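Local atomic coordinates of protein-tyrosine-phosphatase (Shewanella sp., PDB entry 2Z72), a protein that probably removes phosphate from phosphotyrosine in proteins as a cold-active phosphatase with two zinc ions in a calcineurin-like phosphoesterase fold. Residues V110-D114 with L204-G208; R192-I197 with A224-R229. All coordinates share one frame; numbering follows the deposited sequence.

Overall arrangement
From the N terminus, the chain passes several strands and helix 83-92 before strand 108-111 of the larger mixed sheet, whose end and following loop give segment 110-114. It then runs through several helices to segment 192-197, between helix 186-192 and strand 197-200. The hairpin partner, strand 203-206, leads to segment 204-208, which closes the long loop of interaction 1. The chain continues to helix 221-231, where segment 224-229 closes the shorter loop of interaction 2. The two loops cross. Interaction 1 joins the two sheets at the zinc site, and interaction 2 joins a helix to the start of strand 197-200. They touch where Met206 packs on Thr196 and Ile197.

Interaction 1. Residues V110-D114 with L204-G208; sequences VMTGD and LYMHG. With ZN (zinc ion), chain C; ZN (zinc ion), chain B.
Asp114 and His207 meet at the two-zinc centre of a calcineurin-like metallophosphoesterase. The site sits beyond strands 108-111 and 203-206, which belong to different sheets. The two pieces of chain head nearly the same way.

His207 can be followed from its root. CB lies beside the carbonyl oxygen of Thr112, and CG lies against it too. With CG anti to the backbone N (chi1 -177°), the ring reaches along segment 110-114 toward the metals. ND1 donates a hydrogen bond to Thr112 O at 2.7 Å, with an angle of 159° at the hydrogen. That oxygen lies almost in the ring plane, and the donor lies in the carbonyl plane, so the bond should hold the ring's rotation. CE1 comes 3.2 Å from Asp114 OD1. CD2, like CE1, flanks the zinc of chain C. At the tip, NE2 binds the zinc ion of chain C at 2.0 Å.

Asp114 crosses the imidazole at about a right angle, its carboxylate plane turned 53° from the ring. OD1 bridges the metals, 2.3 Å from the zinc of chain C and 2.2 Å from that of chain B. OD2 instead accepts from the backbone N of His150. Asp78 and His80 complete the protein ligands of chain B's zinc, Asn149 and His286 those of chain C's.

Behind the metals the sheets meet through apolar groups. Val110 CG2 stands over the centre of one face of the Tyr205 ring, a CH-pi contact of 4.0 Å to the centroid. CG1 of the same valine packs on Tyr205 CB and CD2. Thr112 turns CG2 to the edge of that ring, while its OG1 bonds with Ser77 OG. Water 2 also joins the metals, its oxygen 2.0 Å from each zinc.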
ATOM      1  N   VAL A 110      -1.219   8.589  -0.800  1.00  8.36           N
ATOM      2  CA  VAL A 110      -1.944   7.390  -1.168  1.00  7.80           C
ATOM      3  C   VAL A 110      -0.894   6.400  -1.695  1.00  8.14           C
ATOM      4  O   VAL A 110      -0.285   6.644  -2.730  1.00  9.85           O
ATOM      5  CB  VAL A 110      -3.022   7.599  -2.225  1.00  8.15           C
ATOM      6  CG1 VAL A 110      -3.829   6.338  -2.383  1.00  9.32           C
ATOM      7  CG2 VAL A 110      -3.940   8.777  -1.841  1.00  9.34           C
ATOM      8  N   MET A 111      -0.694   5.329  -0.960  1.00  7.90           N
ATOM      9  CA  MET A 111       0.152   4.230  -1.454  1.00  7.74           C
ATOM     10  C   MET A 111      -0.785   3.130  -1.904  1.00  7.69           C
ATOM     11  O   MET A 111      -1.423   2.472  -1.090  1.00  7.98           O
ATOM     12  CB  MET A 111       1.107   3.750  -0.337  1.00  8.35           C
ATOM     13  CG  MET A 111       1.926   2.540  -0.821  1.00  8.52           C
ATOM     14  SD  MET A 111       3.308   2.120   0.262  1.00  9.23           S
ATOM     15  CE  MET A 111       4.432   3.462  -0.069  1.00  9.63           C
ATOM     16  N   THR A 112      -0.919   2.978  -3.212  1.00  8.48           N
ATOM     17  CA  THR A 112      -1.974   2.133  -3.789  1.00  8.56           C
ATOM     18  C   THR A 112      -1.605   0.657  -3.847  1.00  8.21           C
ATOM     19  O   THR A 112      -1.836   0.009  -4.883  1.00 10.39           O
ATOM     20  CB  THR A 112      -2.393   2.642  -5.177  1.00  9.57           C
ATOM     21  OG1 THR A 112      -1.289   2.707  -6.039  1.00  9.87           O
ATOM     22  CG2 THR A 112      -2.950   4.084  -5.094  1.00 10.23           C
ATOM     23  N   GLY A 113      -1.082   0.112  -2.742  1.00  7.85           N
ATOM     24  CA  GLY A 113      -0.895  -1.333  -2.622  1.00  8.84           C
ATOM     25  C   GLY A 113       0.482  -1.865  -2.986  1.00  7.84           C
ATOM     26  O   GLY A 113       1.372  -1.174  -3.463  1.00  8.27           O
ATOM     27  N   ASP A 114       0.626  -3.146  -2.691  1.00  8.02           N
ATOM     28  CA  ASP A 114       1.782  -3.978  -3.085  1.00  7.72           C
ATOM     29  C   ASP A 114       3.076  -3.564  -2.455  1.00  8.36           C
ATOM     30  O   ASP A 114       4.132  -3.432  -3.071  1.00  8.50           O
ATOM     31  CB  ASP A 114       1.898  -4.104  -4.609  1.00  8.33           C
ATOM     32  CG  ASP A 114       1.006  -5.166  -5.200  1.00  8.27           C
ATOM     33  OD1 ASP A 114       1.242  -5.449  -6.467  1.00  9.18           O
ATOM     34  OD2 ASP A 114       0.113  -5.685  -4.525  1.00  8.88           O
ATOM     35  N   LEU A 204     -10.008   9.091  -8.183  1.00  9.74           N
ATOM     36  CA  LEU A 204     -10.226   7.736  -7.627  1.00  9.71           C
ATOM     37  C   LEU A 204      -8.905   6.987  -7.610  1.00  9.98           C
ATOM     38  O   LEU A 204      -8.166   7.061  -8.592  1.00 11.67           O
ATOM     39  CB  LEU A 204     -11.255   6.993  -8.462  1.00 10.95           C
ATOM     40  CG  LEU A 204     -12.002   5.813  -7.794  1.00 10.93           C
ATOM     41  CD1 LEU A 204     -12.960   6.308  -6.732  1.00 13.66           C
ATOM     42  CD2 LEU A 204     -12.763   5.036  -8.862  1.00 13.89           C
ATOM     43  N   TYR A 205      -8.642   6.245  -6.541  1.00  8.85           N
ATOM     44  CA  TYR A 205      -7.366   5.545  -6.325  1.00  8.52           C
ATOM     45  C   TYR A 205      -7.675   4.086  -5.986  1.00  8.86           C
ATOM     46  O   TYR A 205      -8.451   3.787  -5.083  1.00  8.82           O
ATOM     47  CB  TYR A 205      -6.632   6.131  -5.141  1.00  9.07           C
ATOM     48  CG  TYR A 205      -6.229   7.564  -5.261  1.00  8.89           C
ATOM     49  CD1 TYR A 205      -7.125   8.581  -4.980  1.00  9.44           C
ATOM     50  CD2 TYR A 205      -4.943   7.913  -5.649  1.00 10.50           C
ATOM     51  CE1 TYR A 205      -6.780   9.916  -5.082  1.00  9.32           C
ATOM     52  CE2 TYR A 205      -4.598   9.243  -5.773  1.00 10.11           C
ATOM     53  CZ  TYR A 205      -5.506  10.271  -5.472  1.00 10.06           C
ATOM     54  OH  TYR A 205      -5.109  11.570  -5.632  1.00 11.59           O
ATOM     55  N   MET A 206      -6.968   3.163  -6.640  1.00  8.65           N
ATOM     56  CA  MET A 206      -6.981   1.758  -6.283  1.00  8.79           C
ATOM     57  C   MET A 206      -5.792   1.083  -6.971  1.00  8.80           C
ATOM     58  O   MET A 206      -5.112   1.641  -7.807  1.00  9.41           O
ATOM     59  CB  MET A 206      -8.314   1.125  -6.654  0.65  9.27           C
ATOM     60  CG  MET A 206      -8.613   0.745  -8.093  0.65  9.80           C
ATOM     61  SD  MET A 206      -8.636   2.100  -9.285  0.65  9.10           S
ATOM     62  CE  MET A 206      -9.857   3.160  -8.487  0.65  8.54           C
ATOM     63  N   HIS A 207      -5.579  -0.184  -6.584  1.00  8.53           N
ATOM     64  CA  HIS A 207      -4.369  -0.839  -7.050  1.00  8.15           C
ATOM     65  C   HIS A 207      -4.369  -1.161  -8.541  1.00  9.28           C
ATOM     66  O   HIS A 207      -3.402  -0.823  -9.242  1.00 10.52           O
ATOM     67  CB  HIS A 207      -4.166  -2.104  -6.215  1.00  8.17           C
ATOM     68  CG  HIS A 207      -2.895  -2.799  -6.582  1.00  7.92           C
ATOM     69  ND1 HIS A 207      -1.672  -2.209  -6.338  1.00  8.26           N
ATOM     70  CD2 HIS A 207      -2.634  -3.976  -7.172  1.00  8.23           C
ATOM     71  CE1 HIS A 207      -0.731  -2.993  -6.795  1.00  8.68           C
ATOM     72  NE2 HIS A 207      -1.256  -4.122  -7.314  1.00  8.27           N
ATOM     73  N   GLY A 208      -5.396  -1.829  -9.031  1.00  9.64           N
ATOM     74  CA  GLY A 208      -5.459  -2.333 -10.398  1.00  9.76           C
ATOM     75  C   GLY A 208      -6.236  -1.444 -11.330  1.00 10.83           C
ATOM     76  O   GLY A 208      -5.719  -0.877 -12.305  1.00 11.36           O
TER
HETATM   77 ZN    ZN C 402      -0.321  -5.703  -8.116  1.00  9.44          ZN
HETATM   78 ZN    ZN B 401       2.816  -4.932  -7.866  1.00  9.88          ZN
HETATM   79  O   HOH W   1       4.090  -4.424  -9.479  1.00 11.30           O
HETATM   80  O   HOH W   2       1.437  -5.803  -8.981  1.00 11.73           O

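Interaction 2. Residues R192-I197 with A224-R229; sequences RSKNTI and ANALYR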
ATOM      1  N   ARG A 192      -5.760  -5.068   8.139  1.00  7.69           N
ATOM      2  CA  ARG A 192      -7.172  -5.409   8.083  1.00  7.54           C
ATOM      3  C   ARG A 192      -8.098  -4.218   8.342  1.00  7.72           C
ATOM      4  O   ARG A 192      -9.289  -4.340   8.158  1.00  8.86           O
ATOM      5  CB  ARG A 192      -7.462  -6.578   9.011  1.00  8.33           C
ATOM      6  CG  ARG A 192      -7.008  -7.914   8.398  1.00  9.09           C
ATOM      7  CD  ARG A 192      -7.025  -9.017   9.439  1.00  8.69           C
ATOM      8  NE  ARG A 192      -6.627 -10.295   8.897  1.00  9.32           N
ATOM      9  CZ  ARG A 192      -5.372 -10.681   8.701  1.00  8.25           C
ATOM     10  NH1 ARG A 192      -5.146 -11.892   8.203  1.00  9.64           N
ATOM     11  NH2 ARG A 192      -4.382  -9.890   8.993  1.00  8.71           N
ATOM     12  N   SER A 193      -7.539  -3.072   8.750  1.00  7.52           N
ATOM     13  CA  SER A 193      -8.284  -1.847   8.895  1.00  7.52           C
ATOM     14  C   SER A 193      -8.356  -1.023   7.599  1.00  7.43           C
ATOM     15  O   SER A 193      -9.103  -0.062   7.528  1.00  8.36           O
ATOM     16  CB  SER A 193      -7.804  -0.982  10.033  1.00  7.75           C
ATOM     17  OG  SER A 193      -6.588  -0.345   9.692  1.00  8.46           O
ATOM     18  N   LYS A 194      -7.524  -1.387   6.617  1.00  7.55           N
ATOM     19  CA  LYS A 194      -7.329  -0.533   5.454  1.00  7.35           C
ATOM     20  C   LYS A 194      -8.414  -0.679   4.403  1.00  7.20           C
ATOM     21  O   LYS A 194      -9.114  -1.673   4.303  1.00  7.87           O
ATOM     22  CB  LYS A 194      -5.922  -0.796   4.882  1.00  7.41           C
ATOM     23  CG  LYS A 194      -4.801  -0.460   5.855  1.00  7.45           C
ATOM     24  CD  LYS A 194      -4.851   0.947   6.435  1.00  7.74           C
ATOM     25  CE  LYS A 194      -3.738   1.283   7.378  1.00  8.01           C
ATOM     26  NZ  LYS A 194      -3.972   2.632   7.982  1.00  7.88           N
ATOM     27  N   ASN A 195      -8.540   0.415   3.640  1.00  7.19           N
ATOM     28  CA  ASN A 195      -9.372   0.465   2.449  1.00  6.92           C
ATOM     29  C   ASN A 195      -8.630  -0.147   1.275  1.00  7.63           C
ATOM     30  O   ASN A 195      -7.412  -0.353   1.270  1.00  7.96           O
ATOM     31  CB  ASN A 195      -9.775   1.904   2.140  1.00  7.67           C
ATOM     32  CG  ASN A 195     -10.716   2.464   3.182  1.00  7.49           C
ATOM     33  OD1 ASN A 195     -11.729   1.821   3.474  1.00  8.57           O
ATOM     34  ND2 ASN A 195     -10.415   3.601   3.770  1.00  8.68           N
ATOM     35  N   THR A 196      -9.421  -0.372   0.217  1.00  7.94           N
ATOM     36  CA  THR A 196      -8.954  -0.895  -1.061  1.00  7.71           C
ATOM     37  C   THR A 196      -9.150   0.117  -2.176  1.00  8.16           C
ATOM     38  O   THR A 196      -8.342   0.233  -3.087  1.00  9.23           O
ATOM     39  CB  THR A 196      -9.599  -2.257  -1.327  1.00  8.12           C
ATOM     40  OG1 THR A 196      -9.353  -3.116  -0.210  1.00  8.87           O
ATOM     41  CG2 THR A 196      -9.046  -2.959  -2.545  1.00  9.02           C
ATOM     42  N   ILE A 197     -10.270   0.880  -2.146  1.00  8.05           N
ATOM     43  CA  ILE A 197     -10.572   1.883  -3.121  1.00  8.22           C
ATOM     44  C   ILE A 197     -10.920   3.169  -2.383  1.00  8.48           C
ATOM     45  O   ILE A 197     -11.770   3.132  -1.484  1.00  8.58           O
ATOM     46  CB  ILE A 197     -11.774   1.467  -4.016  1.00  9.07           C
ATOM     47  CG1 ILE A 197     -11.580   0.119  -4.665  1.00 10.15           C
ATOM     48  CG2 ILE A 197     -12.030   2.529  -5.095  1.00 10.30           C
ATOM     49  CD1 ILE A 197     -12.855  -0.634  -4.961  1.00 16.11           C
ATOM     50  N   ALA A 224     -17.789  -2.285  -1.124  1.00 10.04           N
ATOM     51  CA  ALA A 224     -16.592  -3.054  -1.519  1.00  8.96           C
ATOM     52  C   ALA A 224     -15.545  -3.047  -0.440  1.00  8.19           C
ATOM     53  O   ALA A 224     -15.000  -4.093  -0.090  1.00  9.23           O
ATOM     54  CB  ALA A 224     -16.077  -2.457  -2.812  1.00 10.34           C
ATOM     55  N   ASN A 225     -15.236  -1.884   0.124  1.00  8.53           N
ATOM     56  CA  ASN A 225     -14.186  -1.795   1.138  1.00  8.30           C
ATOM     57  C   ASN A 225     -14.541  -2.637   2.359  1.00  8.84           C
ATOM     58  O   ASN A 225     -13.646  -3.262   2.954  1.00  8.96           O
ATOM     59  CB  ASN A 225     -13.909  -0.344   1.530  1.00  8.32           C
ATOM     60  CG  ASN A 225     -13.144   0.386   0.483  1.00  8.18           C
ATOM     61  OD1 ASN A 225     -12.198  -0.166  -0.138  1.00  8.47           O
ATOM     62  ND2 ASN A 225     -13.484   1.633   0.182  1.00  9.05           N
ATOM     63  N   ALA A 226     -15.803  -2.670   2.762  1.00  8.94           N
ATOM     64  CA  ALA A 226     -16.208  -3.487   3.865  1.00  9.69           C
ATOM     65  C   ALA A 226     -16.112  -4.971   3.542  1.00  8.70           C
ATOM     66  O   ALA A 226     -15.682  -5.786   4.390  1.00  9.96           O
ATOM     67  CB  ALA A 226     -17.666  -3.117   4.262  1.00 11.49           C
ATOM     68  N   LEU A 227     -16.525  -5.368   2.339  1.00  9.23           N
ATOM     69  CA  LEU A 227     -16.380  -6.796   1.972  1.00  9.60           C
ATOM     70  C   LEU A 227     -14.928  -7.216   1.901  1.00  9.04           C
ATOM     71  O   LEU A 227     -14.617  -8.371   2.294  1.00 10.22           O
ATOM     72  CB  LEU A 227     -17.072  -7.012   0.624  1.00 10.37           C
ATOM     73  CG  LEU A 227     -18.589  -7.075   0.654  1.00 11.66           C
ATOM     74  CD1 LEU A 227     -19.139  -7.109  -0.763  1.00 14.02           C
ATOM     75  CD2 LEU A 227     -19.049  -8.315   1.409  1.00 14.46           C
ATOM     76  N   TYR A 228     -14.060  -6.331   1.435  1.00  8.87           N
ATOM     77  CA  TYR A 228     -12.636  -6.671   1.397  1.00  8.79           C
ATOM     78  C   TYR A 228     -12.111  -6.898   2.824  1.00  9.10           C
ATOM     79  O   TYR A 228     -11.378  -7.869   3.054  1.00 10.01           O
ATOM     80  CB  TYR A 228     -11.873  -5.570   0.736  1.00  8.38           C
ATOM     81  CG  TYR A 228     -11.882  -5.548  -0.776  1.00  8.25           C
ATOM     82  CD1 TYR A 228     -12.266  -4.455  -1.541  1.00  8.71           C
ATOM     83  CD2 TYR A 228     -11.418  -6.659  -1.489  1.00  9.06           C
ATOM     84  CE1 TYR A 228     -12.263  -4.452  -2.872  1.00  9.13           C
ATOM     85  CE2 TYR A 228     -11.361  -6.656  -2.865  1.00 10.07           C
ATOM     86  CZ  TYR A 228     -11.780  -5.545  -3.565  1.00  9.28           C
ATOM     87  OH  TYR A 228     -11.718  -5.484  -4.950  1.00 10.13           O
ATOM     88  N   ARG A 229     -12.468  -6.048   3.772  1.00  8.88           N
ATOM     89  CA  ARG A 229     -11.991  -6.245   5.120  1.00  9.13           C
ATOM     90  C   ARG A 229     -12.550  -7.533   5.711  1.00  9.81           C
ATOM     91  O   ARG A 229     -11.857  -8.237   6.455  1.00 12.21           O
ATOM     92  CB  ARG A 229     -12.376  -5.047   6.001  1.00  9.72           C
ATOM     93  CG  ARG A 229     -11.472  -3.838   5.820  1.00  8.73           C
ATOM     94  CD  ARG A 229     -11.759  -2.728   6.784  1.00  8.70           C
ATOM     95  NE  ARG A 229     -12.981  -1.972   6.437  1.00  8.57           N
ATOM     96  CZ  ARG A 229     -12.999  -0.963   5.593  1.00  9.75           C
ATOM     97  NH1 ARG A 229     -11.930  -0.533   5.012  1.00 11.40           N
ATOM     98  NH2 ARG A 229     -14.145  -0.333   5.348  1.00 11.60           N
TER
HETATM   99  O   HOH W   3     -10.834  -2.567   2.193  1.00  8.72           O
HETATM  100  O   HOH W   4     -14.850   2.153   3.781  1.00 25.42           O
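Segment 192-197 is irregular chain that passes along one side of helical residues 224-229. The backbones approach at two places, Arg192 near Arg229 and Asn195 near Asn225, with CA atoms 5.7 and 5.5 Å apart. Between these points Lys194 turns its carbonyl to the helix; beyond Asn195 the amides of Thr196 and Ile197 do so.

Asn225 reads the backbone of the loop with its side-chain amide. OD1 accepts from two successive amides: Thr196 N at 2.8 Å and Ile197 N at 3.0 Å. The Ile197 hydrogen arrives in the carbonyl plane on a lone pair, whereas the Thr196 donor stands above that plane. ND2 gives a hydrogen to Ile197 O at 2.8 Å, nearly in its own amide plane, and also bonds to Asp65. Three bonds to the loop thus fix the rotation of this amide.

One turn on, Arg229 bends at chi3 (-76°) and brings NH1 back to the loop. NH1 bonds to Asn195 OD1 at 2.8 Å, in the guanidinium plane but above the asparagine carbonyl plane. A second bond, to Lys194 O, is weak. Water 4 links Asn195 OD1 to Arg229 NH2.

In the calcineurin-like fold of this enzyme, the contact joins helix 221-231 to the chain leading into strand 197-200. Tyr228 adds an apolar part. Thr196 CG2 lies over one face of its ring, offset toward the rim, in a CH-pi contact 3.8 Å from the centroid. Ile197 CD1 comes to the ring's edge and also packs on Ala224 CB. Tyr228 OH is held by Leu248 O. Water 3 accepts from Thr196 OG1 and donates to Lys194 O and Asn225 O.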